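Local coordinates for protein fatty acid CoA ligase (Marinactinospora thermotolerans, PDB 6SQ8) that belongs to the ANL superfamily of AMP-binding enzymes and binds adenosine monophosphate between a large N-terminal region and a small C-terminal domain, at residues G379-F384 / N406-R411; R9-I14 / L66-Q71; A230-I235 / H256-R261; E454-L459 / V473-S478. All blocks are in the same frame, centred on the assembly; numbering follows the deposited sequence.

Contact 1 (G379-F384 / N406-R411); sequences GDVGTF and NVYSRR. With AMP (adenosine monophosphate), chain G.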
loop_
_atom_site.group_PDB
_atom_site.type_symbol
_atom_site.label_atom_id
_atom_site.label_comp_id
_atom_site.label_asym_id
_atom_site.label_seq_id
_atom_site.Cartn_x
_atom_site.Cartn_y
_atom_site.Cartn_z
ATOM N N GLY A 379 -11.752 5.235 -7.792
ATOM C CA GLY A 379 -12.172 3.920 -8.290
ATOM C C GLY A 379 -12.970 3.131 -7.258
ATOM O O GLY A 379 -13.399 2.018 -7.525
ATOM N N ASP A 380 -13.138 3.724 -6.063
ATOM C CA ASP A 380 -13.892 3.153 -4.986
ATOM C C ASP A 380 -15.259 3.823 -4.934
ATOM O O ASP A 380 -15.439 4.952 -5.410
ATOM C CB ASP A 380 -13.192 3.341 -3.647
ATOM C CG ASP A 380 -11.923 2.532 -3.540
ATOM O OD1 ASP A 380 -11.975 1.318 -3.926
ATOM O OD2 ASP A 380 -10.873 3.121 -3.092
ATOM N N VAL A 381 -16.185 3.091 -4.316
ATOM C CA VAL A 381 -17.544 3.491 -4.095
ATOM C C VAL A 381 -17.810 3.398 -2.585
ATOM O O VAL A 381 -17.336 2.486 -1.916
ATOM C CB VAL A 381 -18.468 2.585 -4.930
ATOM C CG1 VAL A 381 -19.872 2.509 -4.385
ATOM C CG2 VAL A 381 -18.493 3.023 -6.376
ATOM N N GLY A 382 -18.557 4.364 -2.046
ATOM C CA GLY A 382 -18.791 4.399 -0.606
ATOM C C GLY A 382 -19.695 5.538 -0.166
ATOM O O GLY A 382 -20.401 6.137 -0.969
ATOM N N THR A 383 -19.681 5.803 1.141
ATOM C CA THR A 383 -20.532 6.792 1.734
ATOM C C THR A 383 -20.015 7.182 3.126
ATOM O O THR A 383 -19.278 6.423 3.765
ATOM C CB THR A 383 -21.970 6.270 1.832
ATOM O OG1 THR A 383 -22.805 7.378 2.159
ATOM C CG2 THR A 383 -22.153 5.198 2.885
ATOM N N PHE A 384 -20.457 8.355 3.586
ATOM C CA PHE A 384 -20.145 8.881 4.898
ATOM C C PHE A 384 -21.304 8.595 5.857
ATOM O O PHE A 384 -22.474 8.608 5.451
ATOM C CB PHE A 384 -19.897 10.390 4.842
ATOM C CG PHE A 384 -18.566 10.796 4.259
ATOM C CD1 PHE A 384 -17.447 10.921 5.070
ATOM C CD2 PHE A 384 -18.434 11.061 2.900
ATOM C CE1 PHE A 384 -16.223 11.284 4.527
ATOM C CE2 PHE A 384 -17.206 11.419 2.366
ATOM C CZ PHE A 384 -16.101 11.520 3.175
ATOM N N ASN A 406 -27.972 -2.009 -7.184
ATOM C CA ASN A 406 -26.580 -2.232 -6.846
ATOM C C ASN A 406 -26.470 -3.156 -5.628
ATOM O O ASN A 406 -26.928 -2.818 -4.541
ATOM C CB ASN A 406 -25.809 -0.928 -6.569
ATOM C CG ASN A 406 -25.400 -0.215 -7.834
ATOM O OD1 ASN A 406 -25.546 -0.752 -8.936
ATOM N ND2 ASN A 406 -24.812 0.956 -7.677
ATOM N N VAL A 407 -25.817 -4.298 -5.830
ATOM C CA VAL A 407 -25.415 -5.154 -4.736
ATOM C C VAL A 407 -23.919 -4.940 -4.511
ATOM O O VAL A 407 -23.100 -5.252 -5.371
ATOM C CB VAL A 407 -25.742 -6.626 -5.050
ATOM C CG1 VAL A 407 -24.974 -7.601 -4.167
ATOM C CG2 VAL A 407 -27.237 -6.890 -4.946
ATOM N N TYR A 408 -23.561 -4.394 -3.351
ATOM C CA TYR A 408 -22.158 -4.100 -3.076
ATOM C C TYR A 408 -21.539 -5.342 -2.454
ATOM O O TYR A 408 -21.983 -5.802 -1.409
ATOM C CB TYR A 408 -22.030 -2.858 -2.204
ATOM C CG TYR A 408 -22.629 -1.634 -2.853
ATOM C CD1 TYR A 408 -22.069 -1.085 -3.992
ATOM C CD2 TYR A 408 -23.810 -1.079 -2.375
ATOM C CE1 TYR A 408 -22.645 0.010 -4.624
ATOM C CE2 TYR A 408 -24.389 0.019 -2.985
ATOM C CZ TYR A 408 -23.806 0.568 -4.113
ATOM O OH TYR A 408 -24.387 1.649 -4.696
ATOM N N SER A 409 -20.550 -5.907 -3.139
ATOM C CA SER A 409 -20.001 -7.190 -2.741
ATOM C C SER A 409 -19.407 -7.139 -1.322
ATOM O O SER A 409 -19.449 -8.139 -0.636
ATOM C CB SER A 409 -19.000 -7.687 -3.733
ATOM O OG SER A 409 -18.061 -6.674 -4.022
ATOM N N ARG A 410 -18.866 -5.994 -0.889
ATOM C CA ARG A 410 -18.220 -5.932 0.429
ATOM C C ARG A 410 -19.277 -6.026 1.540
ATOM O O ARG A 410 -19.016 -6.619 2.570
ATOM C CB ARG A 410 -17.321 -4.699 0.579
ATOM C CG ARG A 410 -16.008 -4.834 -0.174
ATOM C CD ARG A 410 -14.916 -3.869 0.250
ATOM N NE ARG A 410 -14.105 -3.460 -0.902
ATOM C CZ ARG A 410 -13.291 -2.416 -0.912
ATOM N NH1 ARG A 410 -13.089 -1.743 0.207
ATOM N NH2 ARG A 410 -12.679 -2.044 -2.016
ATOM N N ARG A 411 -20.472 -5.478 1.315
ATOM C CA ARG A 411 -21.553 -5.577 2.285
ATOM C C ARG A 411 -21.912 -7.056 2.484
ATOM O O ARG A 411 -22.164 -7.473 3.609
ATOM C CB ARG A 411 -22.798 -4.766 1.883
ATOM C CG ARG A 411 -22.630 -3.252 1.942
ATOM C CD ARG A 411 -23.708 -2.377 2.587
ATOM N NE ARG A 411 -25.102 -2.803 2.461
ATOM C CZ ARG A 411 -25.989 -2.345 1.568
ATOM N NH1 ARG A 411 -25.666 -1.384 0.714
ATOM N NH2 ARG A 411 -27.223 -2.824 1.563
HETATM P P AMP G . -4.325 0.281 -5.839
HETATM O O1P AMP G . -3.432 1.396 -5.376
HETATM O O2P AMP G . -5.194 0.621 -7.058
HETATM O O3P AMP G . -3.545 -1.010 -5.960
HETATM O "O5'" AMP G . -5.328 0.063 -4.559
HETATM C "C5'" AMP G . -6.403 0.934 -4.152
HETATM C "C4'" AMP G . -7.634 0.164 -3.683
HETATM O "O4'" AMP G . -7.360 -0.730 -2.614
HETATM C "C3'" AMP G . -8.685 1.081 -3.125
HETATM O "O3'" AMP G . -9.508 1.400 -4.211
HETATM C "C2'" AMP G . -9.415 0.318 -2.022
HETATM O "O2'" AMP G . -10.646 -0.353 -2.379
HETATM C "C1'" AMP G . -8.381 -0.712 -1.602
HETATM N N9 AMP G . -7.844 -0.327 -0.270
HETATM C C8 AMP G . -6.627 0.190 0.022
HETATM N N7 AMP G . -6.514 0.413 1.359
HETATM C C5 AMP G . -7.681 0.038 1.930
HETATM C C6 AMP G . -8.250 0.011 3.300
HETATM N N6 AMP G . -7.538 0.418 4.356
HETATM N N1 AMP G . -9.504 -0.457 3.445
HETATM C C2 AMP G . -10.237 -0.882 2.378
HETATM N N3 AMP G . -9.798 -0.883 1.099
HETATM C C4 AMP G . -8.551 -0.447 0.837
#
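V381 and Y408 mark the closest approach of the two backbones, with 8.9 Å between V381 CA and Y408 CA; 379-384 is largely strand, and 406-411 passes from a short strand into a helix. No hydrogen bond joins the segments directly. The polar link runs through adenosine monophosphate. Its ribose O2' donates to D380 OD1 at 2.6 Å and accepts from R410 NH2 at 2.7 Å. R410 meets O2' with the edge of its guanidinium, near the plane of the group, and the N-H...O angle is 156°. D380 OD1 and R410 NH2 are themselves 3.9 Å apart, a long salt bridge, so the two charged groups meet mainly through the ribose hydroxyl. D380 is the last residue of the Arg-Thr-Gly-Asp sequence, which in ANL enzymes supplies the aspartate that holds the nucleotide ribose. Y297 OH also hydrogen-bonds to D380 OD2 and probably helps to position the carboxylate. Behind this polar site the contact is apolar. V381 CG1 touches Y408 CE1 at 3.7 Å, the two side chains crossing at about a right angle. CG1 is the branch that lies opposite the backbone N (chi1 156°). N406 ND2 donates to Y408 OH over 3.1 Å, with the hydroxyl close to the amide plane of N406, which probably helps to fix the phenol end. V346 packs against both V381 and Y408.

Contact 2 (R9-I14 / L66-Q71); sequences RVMDGI and LRLAVQ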
loop_
_atom_site.group_PDB
_atom_site.type_symbol
_atom_site.label_atom_id
_atom_site.label_comp_id
_atom_site.label_asym_id
_atom_site.label_seq_id
_atom_site.Cartn_x
_atom_site.Cartn_y
_atom_site.Cartn_z
ATOM N N ARG A 9 14.592 17.605 2.862
ATOM C CA ARG A 9 13.777 17.513 4.086
ATOM C C ARG A 9 14.076 16.204 4.810
ATOM O O ARG A 9 14.193 16.180 6.051
ATOM C CB ARG A 9 12.275 17.591 3.801
ATOM C CG ARG A 9 11.411 17.627 5.057
ATOM C CD ARG A 9 9.936 17.544 4.721
ATOM N NE ARG A 9 9.105 17.463 5.919
ATOM C CZ ARG A 9 7.811 17.738 5.945
ATOM N NH1 ARG A 9 7.146 17.972 4.820
ATOM N NH2 ARG A 9 7.192 17.795 7.108
ATOM N N VAL A 10 14.182 15.125 4.028
ATOM C CA VAL A 10 14.402 13.808 4.580
ATOM C C VAL A 10 15.817 13.765 5.166
ATOM O O VAL A 10 15.987 13.459 6.341
ATOM C CB VAL A 10 14.178 12.716 3.522
ATOM C CG1 VAL A 10 14.441 11.347 4.109
ATOM C CG2 VAL A 10 12.782 12.787 2.887
ATOM N N MET A 11 16.812 14.122 4.346
ATOM C CA MET A 11 18.208 14.205 4.764
ATOM C C MET A 11 18.335 15.016 6.061
ATOM O O MET A 11 19.021 14.614 7.007
ATOM C CB MET A 11 19.051 14.865 3.671
ATOM C CG MET A 11 19.289 13.983 2.464
ATOM S SD MET A 11 20.230 12.481 2.849
ATOM C CE MET A 11 21.690 13.111 3.691
ATOM N N ASP A 12 17.660 16.166 6.090
ATOM C CA ASP A 12 17.769 17.137 7.166
ATOM C C ASP A 12 17.306 16.500 8.480
ATOM O O ASP A 12 17.821 16.829 9.540
ATOM C CB ASP A 12 16.958 18.402 6.855
ATOM C CG ASP A 12 17.688 19.722 7.112
ATOM O OD1 ASP A 12 18.889 19.819 6.737
ATOM O OD2 ASP A 12 17.056 20.654 7.696
ATOM N N GLY A 13 16.320 15.602 8.399
ATOM C CA GLY A 13 15.651 15.025 9.572
ATOM C C GLY A 13 16.478 13.941 10.255
ATOM O O GLY A 13 16.334 13.733 11.446
ATOM N N ILE A 14 17.342 13.261 9.496
ATOM C CA ILE A 14 18.009 12.014 9.923
ATOM C C ILE A 14 18.700 12.215 11.274
ATOM O O ILE A 14 19.529 13.110 11.420
ATOM C CB ILE A 14 19.006 11.545 8.847
ATOM C CG1 ILE A 14 18.290 11.254 7.526
ATOM C CG2 ILE A 14 19.801 10.344 9.326
ATOM C CD1 ILE A 14 19.219 10.941 6.367
ATOM N N LEU A 66 19.557 4.495 -1.417
ATOM C CA LEU A 66 19.534 4.548 -2.872
ATOM C C LEU A 66 18.374 5.440 -3.328
ATOM O O LEU A 66 18.545 6.257 -4.218
ATOM C CB LEU A 66 19.423 3.138 -3.465
ATOM C CG LEU A 66 19.260 3.069 -4.987
ATOM C CD1 LEU A 66 20.445 3.713 -5.669
ATOM C CD2 LEU A 66 19.090 1.644 -5.480
ATOM N N ARG A 67 17.196 5.262 -2.721
ATOM C CA ARG A 67 15.994 5.994 -3.147
ATOM C C ARG A 67 16.244 7.493 -2.950
ATOM O O ARG A 67 15.963 8.316 -3.833
ATOM C CB ARG A 67 14.765 5.534 -2.363
ATOM C CG ARG A 67 13.428 6.138 -2.804
ATOM C CD ARG A 67 12.386 6.008 -1.702
ATOM N NE ARG A 67 10.991 5.965 -2.134
ATOM C CZ ARG A 67 10.248 4.865 -2.192
ATOM N NH1 ARG A 67 10.827 3.683 -2.065
ATOM N NH2 ARG A 67 8.940 4.952 -2.374
ATOM N N LEU A 68 16.804 7.813 -1.784
ATOM C CA LEU A 68 17.052 9.157 -1.363
ATOM C C LEU A 68 18.086 9.790 -2.302
ATOM O O LEU A 68 17.950 10.948 -2.690
ATOM C CB LEU A 68 17.525 9.097 0.094
ATOM C CG LEU A 68 17.450 10.388 0.895
ATOM C CD1 LEU A 68 16.204 11.188 0.563
ATOM C CD2 LEU A 68 17.510 10.087 2.379
ATOM N N ALA A 69 19.098 9.008 -2.690
ATOM C CA ALA A 69 20.136 9.466 -3.614
ATOM C C ALA A 69 19.534 9.737 -4.999
ATOM O O ALA A 69 19.774 10.785 -5.572
ATOM C CB ALA A 69 21.258 8.463 -3.677
ATOM N N VAL A 70 18.734 8.806 -5.517
ATOM C CA VAL A 70 18.088 8.978 -6.808
ATOM C C VAL A 70 17.264 10.269 -6.821
ATOM O O VAL A 70 17.196 10.962 -7.838
ATOM C CB VAL A 70 17.207 7.768 -7.157
ATOM C CG1 VAL A 70 16.249 8.072 -8.313
ATOM C CG2 VAL A 70 18.053 6.528 -7.447
ATOM N N GLN A 71 16.605 10.578 -5.704
ATOM C CA GLN A 71 15.721 11.741 -5.621
ATOM C C GLN A 71 16.555 13.019 -5.466
ATOM O O GLN A 71 16.269 14.022 -6.108
ATOM C CB GLN A 71 14.697 11.545 -4.503
ATOM C CG GLN A 71 13.595 10.552 -4.888
ATOM C CD GLN A 71 12.719 10.166 -3.723
ATOM O OE1 GLN A 71 13.119 10.258 -2.564
ATOM N NE2 GLN A 71 11.507 9.735 -4.021
#
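L68 pushes its forked end into the notch between V10 and M11, and this is the tight part of the contact. The two methyls of L68 divide the work. CD1 lies 3.9 Å from V10 CB. CD2 sits between two partners, V10 CG1 at 3.7 Å and M11 SD at 3.7 Å. The bend of M11 at chi2 (-63°) brings SD to the leucine, and chi3 (-53°) turns the terminal methyl CE away from it. The contact is wholly apolar, and no hydrogen bond crosses it. It joins helix 5-13 of the N-terminal region to helix 61-72, which connects the neighbouring parallel strands 52-56 and 76-79 of a five-stranded sheet. Helices 28-44 and 205-215 cover the flanks: V35 touches M11, while L214 touches V10. The packing is looser at I14, just past the end of its helix, where CD1 is 4.4 Å from L68 CD2. Away from L68, D12 is exposed. R9 is only partly so; its guanidinium forms a salt bridge with D183 and a hydrogen bond with S179.

Contact 3 (A230-I235 / H256-R261); sequences AVLEAI and HPALPR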
loop_
_atom_site.group_PDB
_atom_site.type_symbol
_atom_site.label_atom_id
_atom_site.label_comp_id
_atom_site.label_asym_id
_atom_site.label_seq_id
_atom_site.Cartn_x
_atom_site.Cartn_y
_atom_site.Cartn_z
ATOM N N ALA A 230 8.635 -13.313 14.288
ATOM C CA ALA A 230 9.747 -12.378 14.045
ATOM C C ALA A 230 9.330 -10.943 14.377
ATOM O O ALA A 230 10.103 -10.222 14.989
ATOM C CB ALA A 230 10.206 -12.495 12.615
ATOM N N VAL A 231 8.120 -10.554 13.953
ATOM C CA VAL A 231 7.569 -9.221 14.188
ATOM C C VAL A 231 7.387 -9.000 15.690
ATOM O O VAL A 231 7.759 -7.971 16.216
ATOM C CB VAL A 231 6.251 -9.020 13.424
ATOM C CG1 VAL A 231 5.506 -7.793 13.903
ATOM C CG2 VAL A 231 6.498 -8.944 11.928
ATOM N N LEU A 232 6.811 -9.989 16.359
ATOM C CA LEU A 232 6.649 -9.968 17.816
ATOM C C LEU A 232 8.005 -9.740 18.484
ATOM O O LEU A 232 8.138 -8.862 19.339
ATOM C CB LEU A 232 6.046 -11.298 18.277
ATOM C CG LEU A 232 4.654 -11.262 18.892
ATOM C CD1 LEU A 232 3.877 -10.006 18.529
ATOM C CD2 LEU A 232 3.882 -12.508 18.506
ATOM N N GLU A 233 9.000 -10.539 18.074
ATOM C CA GLU A 233 10.335 -10.511 18.654
ATOM C C GLU A 233 10.928 -9.121 18.409
ATOM O O GLU A 233 11.436 -8.488 19.334
ATOM C CB GLU A 233 11.182 -11.646 18.061
ATOM C CG GLU A 233 12.283 -12.171 18.951
ATOM C CD GLU A 233 13.541 -11.306 18.964
ATOM O OE1 GLU A 233 14.040 -10.954 17.839
ATOM O OE2 GLU A 233 14.025 -10.966 20.107
ATOM N N ALA A 234 10.821 -8.644 17.166
ATOM C CA ALA A 234 11.391 -7.361 16.749
ATOM C C ALA A 234 10.772 -6.222 17.552
ATOM O O ALA A 234 11.476 -5.322 17.961
ATOM C CB ALA A 234 11.190 -7.126 15.265
ATOM N N ILE A 235 9.455 -6.261 17.753
ATOM C CA ILE A 235 8.782 -5.186 18.454
ATOM C C ILE A 235 9.350 -5.082 19.870
ATOM O O ILE A 235 9.638 -4.000 20.324
ATOM C CB ILE A 235 7.257 -5.371 18.429
ATOM C CG1 ILE A 235 6.714 -5.201 17.005
ATOM C CG2 ILE A 235 6.579 -4.424 19.400
ATOM C CD1 ILE A 235 5.268 -5.615 16.834
ATOM N N HIS A 256 -1.796 -14.957 17.086
ATOM C CA HIS A 256 -0.653 -15.811 17.394
ATOM C C HIS A 256 -0.607 -16.142 18.883
ATOM O O HIS A 256 -0.838 -15.265 19.721
ATOM C CB HIS A 256 0.647 -15.146 16.955
ATOM C CG HIS A 256 1.828 -16.045 16.977
ATOM N ND1 HIS A 256 2.168 -16.848 15.902
ATOM C CD2 HIS A 256 2.760 -16.249 17.927
ATOM C CE1 HIS A 256 3.274 -17.511 16.190
ATOM N NE2 HIS A 256 3.664 -17.145 17.435
ATOM N N PRO A 257 -0.291 -17.411 19.243
ATOM C CA PRO A 257 -0.264 -17.850 20.640
ATOM C C PRO A 257 0.725 -17.119 21.568
ATOM O O PRO A 257 0.468 -16.994 22.783
ATOM C CB PRO A 257 0.192 -19.313 20.547
ATOM C CG PRO A 257 -0.170 -19.744 19.147
ATOM C CD PRO A 257 0.023 -18.505 18.311
ATOM N N ALA A 258 1.843 -16.654 20.995
ATOM C CA ALA A 258 2.888 -15.990 21.763
ATOM C C ALA A 258 2.526 -14.539 22.112
ATOM O O ALA A 258 3.268 -13.917 22.849
ATOM C CB ALA A 258 4.198 -16.042 21.009
ATOM N N LEU A 259 1.429 -13.986 21.566
ATOM C CA LEU A 259 1.168 -12.556 21.705
ATOM C C LEU A 259 1.116 -12.153 23.177
ATOM O O LEU A 259 1.787 -11.208 23.576
ATOM C CB LEU A 259 -0.126 -12.158 20.991
ATOM C CG LEU A 259 -0.520 -10.678 21.139
ATOM C CD1 LEU A 259 0.247 -9.783 20.180
ATOM C CD2 LEU A 259 -2.003 -10.477 20.930
ATOM N N PRO A 260 0.279 -12.773 24.028
ATOM C CA PRO A 260 0.183 -12.352 25.429
ATOM C C PRO A 260 1.496 -12.519 26.224
ATOM O O PRO A 260 1.756 -11.744 27.138
ATOM C CB PRO A 260 -0.953 -13.236 25.977
ATOM C CG PRO A 260 -0.959 -14.450 25.058
ATOM C CD PRO A 260 -0.635 -13.879 23.698
ATOM N N ARG A 261 2.306 -13.517 25.848
ATOM C CA ARG A 261 3.680 -13.747 26.375
ATOM C C ARG A 261 4.577 -12.525 26.072
ATOM O O ARG A 261 5.401 -12.148 26.894
ATOM C CB ARG A 261 4.240 -15.043 25.760
ATOM C CG ARG A 261 5.486 -15.655 26.399
ATOM C CD ARG A 261 6.270 -16.599 25.473
#
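H256 O accepts a hydrogen bond from L259 N at 3.2 Å, and this bond closes a type I beta turn whose end residues both touch L232. The turn sets the side chains of H256, A258 and L259 around that one leucine, which projects from the helical segment 230-235. L232 meets them with both methyls. CD2 approaches the imidazole at CD2 of H256, 3.9 Å away, on an oblique line. The same L232 methyl is 4.3 Å from A258 CB, a looser touch. The other methyl, CD1, meets L259 CD1 at 4.0 Å, and these two leucine side chains cross at about a right angle. With CG of L259 opposite the backbone N (chi1 177°) and chi2 at 81°, CD1 reaches the helix. The imidazole is packed from its own segment too: P257 CD lies over one face, and A258 CB sits at the edge in the ring plane. No hydrogen bond joins the two segments. The turn follows helix 247-255 and leads toward strand 269-273. L253 of helix 247-255 also touches L232, while R288 and M289 of helix 279-289 pack on L259. L259 thus lies between helix 228-237 and helix 279-289.

Contact 4 (E454-L459 / V473-S478); sequences EHLRAL and VEFVRS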
loop_
_atom_site.group_PDB
_atom_site.type_symbol
_atom_site.label_atom_id
_atom_site.label_comp_id
_atom_site.label_asym_id
_atom_site.label_seq_id
_atom_site.Cartn_x
_atom_site.Cartn_y
_atom_site.Cartn_z
ATOM N N GLU A 454 -26.367 -23.005 3.726
ATOM C CA GLU A 454 -27.697 -22.492 3.828
ATOM C C GLU A 454 -27.818 -21.529 5.017
ATOM O O GLU A 454 -28.627 -20.608 4.950
ATOM C CB GLU A 454 -28.720 -23.634 3.926
ATOM C CG GLU A 454 -30.053 -23.280 3.281
ATOM C CD GLU A 454 -29.922 -22.829 1.829
ATOM O OE1 GLU A 454 -29.222 -23.539 1.058
ATOM O OE2 GLU A 454 -30.479 -21.748 1.486
ATOM N N HIS A 455 -27.057 -21.758 6.100
ATOM C CA HIS A 455 -27.048 -20.825 7.235
ATOM C C HIS A 455 -26.487 -19.472 6.783
ATOM O O HIS A 455 -26.994 -18.416 7.153
ATOM C CB HIS A 455 -26.227 -21.355 8.417
ATOM C CG HIS A 455 -26.848 -22.480 9.185
ATOM N ND1 HIS A 455 -28.148 -22.915 8.990
ATOM C CD2 HIS A 455 -26.340 -23.253 10.167
ATOM C CE1 HIS A 455 -28.408 -23.896 9.824
ATOM N NE2 HIS A 455 -27.310 -24.131 10.535
ATOM N N LEU A 456 -25.450 -19.531 5.948
ATOM C CA LEU A 456 -24.792 -18.351 5.422
ATOM C C LEU A 456 -25.743 -17.606 4.475
ATOM O O LEU A 456 -25.888 -16.391 4.573
ATOM C CB LEU A 456 -23.495 -18.766 4.716
ATOM C CG LEU A 456 -22.483 -19.538 5.561
ATOM C CD1 LEU A 456 -21.216 -19.774 4.782
ATOM C CD2 LEU A 456 -22.153 -18.830 6.848
ATOM N N ARG A 457 -26.410 -18.332 3.567
ATOM C CA ARG A 457 -27.384 -17.715 2.700
ATOM C C ARG A 457 -28.445 -17.024 3.557
ATOM O O ARG A 457 -28.848 -15.915 3.268
ATOM C CB ARG A 457 -27.985 -18.741 1.745
ATOM C CG ARG A 457 -27.043 -19.138 0.612
ATOM C CD ARG A 457 -27.697 -20.005 -0.452
ATOM N NE ARG A 457 -27.267 -21.399 -0.357
ATOM C CZ ARG A 457 -26.369 -21.996 -1.162
ATOM N NH1 ARG A 457 -25.909 -21.393 -2.254
ATOM N NH2 ARG A 457 -25.923 -23.208 -0.860
ATOM N N ALA A 458 -28.872 -17.689 4.629
ATOM C CA ALA A 458 -29.980 -17.240 5.476
ATOM C C ALA A 458 -29.584 -15.981 6.244
ATOM O O ALA A 458 -30.412 -15.082 6.476
ATOM C CB ALA A 458 -30.375 -18.345 6.417
ATOM N N LEU A 459 -28.306 -15.927 6.625
ATOM C CA LEU A 459 -27.739 -14.807 7.339
ATOM C C LEU A 459 -27.728 -13.571 6.431
ATOM O O LEU A 459 -28.113 -12.464 6.844
ATOM C CB LEU A 459 -26.334 -15.224 7.778
ATOM C CG LEU A 459 -25.678 -14.378 8.864
ATOM C CD1 LEU A 459 -26.569 -14.195 10.090
ATOM C CD2 LEU A 459 -24.361 -15.039 9.288
ATOM N N VAL A 473 -22.288 -20.997 -3.220
ATOM C CA VAL A 473 -21.340 -20.841 -2.146
ATOM C C VAL A 473 -20.293 -21.951 -2.269
ATOM O O VAL A 473 -20.640 -23.109 -2.195
ATOM C CB VAL A 473 -22.039 -20.887 -0.775
ATOM C CG1 VAL A 473 -21.037 -20.862 0.376
ATOM C CG2 VAL A 473 -23.031 -19.749 -0.619
ATOM N N GLU A 474 -19.026 -21.573 -2.446
ATOM C CA GLU A 474 -17.914 -22.498 -2.598
ATOM C C GLU A 474 -16.940 -22.308 -1.434
ATOM O O GLU A 474 -16.499 -21.189 -1.194
ATOM C CB GLU A 474 -17.200 -22.176 -3.904
ATOM C CG GLU A 474 -17.790 -22.923 -5.071
ATOM C CD GLU A 474 -17.144 -24.294 -5.133
ATOM O OE1 GLU A 474 -15.880 -24.360 -5.046
ATOM O OE2 GLU A 474 -17.897 -25.288 -5.216
ATOM N N PHE A 475 -16.572 -23.401 -0.771
ATOM C CA PHE A 475 -15.590 -23.345 0.291
ATOM C C PHE A 475 -14.199 -23.587 -0.301
ATOM O O PHE A 475 -13.990 -24.532 -1.020
ATOM C CB PHE A 475 -15.930 -24.341 1.406
ATOM C CG PHE A 475 -17.240 -24.082 2.113
ATOM C CD1 PHE A 475 -17.493 -22.855 2.696
ATOM C CD2 PHE A 475 -18.230 -25.046 2.178
ATOM C CE1 PHE A 475 -18.691 -22.605 3.350
ATOM C CE2 PHE A 475 -19.433 -24.793 2.819
ATOM C CZ PHE A 475 -19.660 -23.573 3.406
ATOM N N VAL A 476 -13.251 -22.704 0.029
ATOM C CA VAL A 476 -11.929 -22.660 -0.583
ATOM C C VAL A 476 -10.891 -22.481 0.531
ATOM O O VAL A 476 -11.226 -21.997 1.617
ATOM C CB VAL A 476 -11.860 -21.520 -1.616
ATOM C CG1 VAL A 476 -12.822 -21.743 -2.774
ATOM C CG2 VAL A 476 -12.138 -20.163 -0.985
ATOM N N ARG A 477 -9.642 -22.886 0.267
ATOM C CA ARG A 477 -8.621 -22.886 1.320
ATOM C C ARG A 477 -8.177 -21.443 1.591
ATOM O O ARG A 477 -7.921 -21.082 2.739
ATOM C CB ARG A 477 -7.472 -23.856 1.039
ATOM C CG ARG A 477 -6.616 -23.569 -0.182
ATOM C CD ARG A 477 -5.547 -24.644 -0.340
ATOM N NE ARG A 477 -4.627 -24.692 0.797
ATOM C CZ ARG A 477 -4.682 -25.564 1.805
ATOM N NH1 ARG A 477 -5.618 -26.501 1.843
ATOM N NH2 ARG A 477 -3.786 -25.489 2.774
ATOM N N SER A 478 -8.136 -20.608 0.550
ATOM C CA SER A 478 -7.810 -19.181 0.721
ATOM C C SER A 478 -8.380 -18.349 -0.424
ATOM O O SER A 478 -8.776 -18.881 -1.449
ATOM C CB SER A 478 -6.323 -18.988 0.809
ATOM O OG SER A 478 -5.728 -19.161 -0.468
#
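The guanidinium of R457 carries V473 CG2 over one face, and the ring of F475 takes L456 CD1 at its edge. V473 CG2 stands 3.7 Å above the guanidinium plane, offset toward the rim, and its nearest atom there is R457 NH1, also at 3.7 Å. R457 and V473 run alongside one another with opposed senses, so the methyl lies against the flat group and not end-on to it. L456 and F475 instead approach head-on, with L456 CD1 4.1 Å from F475 CE1 and near the ring plane. R457 has its chain bent at chi3 (-106°), which turns the guanidinium across V473. A salt bridge within the helix probably helps to keep it there: R457 NE donates to E454 OE1 at 3.2 Å, with an N-H...O angle of 150°. The bond is not flat. The oxygen is met from above the carboxylate plane and is itself tilted out of the guanidinium plane. No hydrogen bond crosses from helix to strand. On the helix side L416 of helix 409-418 covers L456, and on the strand side V443 and V445 of strand 438-445 pack on F475. The helix thus lies against the edge strand 472-475, which runs parallel to 438-445, in the strand 438-445, helix 453-463, strand 472-475 beta-alpha-beta unit of the AMP-binding enzyme C-terminal domain.

How the contacts relate
Along the chain the contacts come in the order 2, 3, 1, 4, each closing before the next opens, and none touches another. Contacts 2 and 3 both belong to the large AMP-binding family region, with centres about 32 Å apart. Contact 4 lies in the C-terminal domain, about 49 Å from contact 2 between centres and across the chain's centre from it. Contact 1 is closest to contact 4: their centres are about 21 Å apart and their nearest atoms about 8 Å. The two are linked by helix 409-418, which supplies R410 to contact 1 and packs on L456 of contact 4. Contact 1 alone touches the nucleotide, where the large region meets the C-terminal domain.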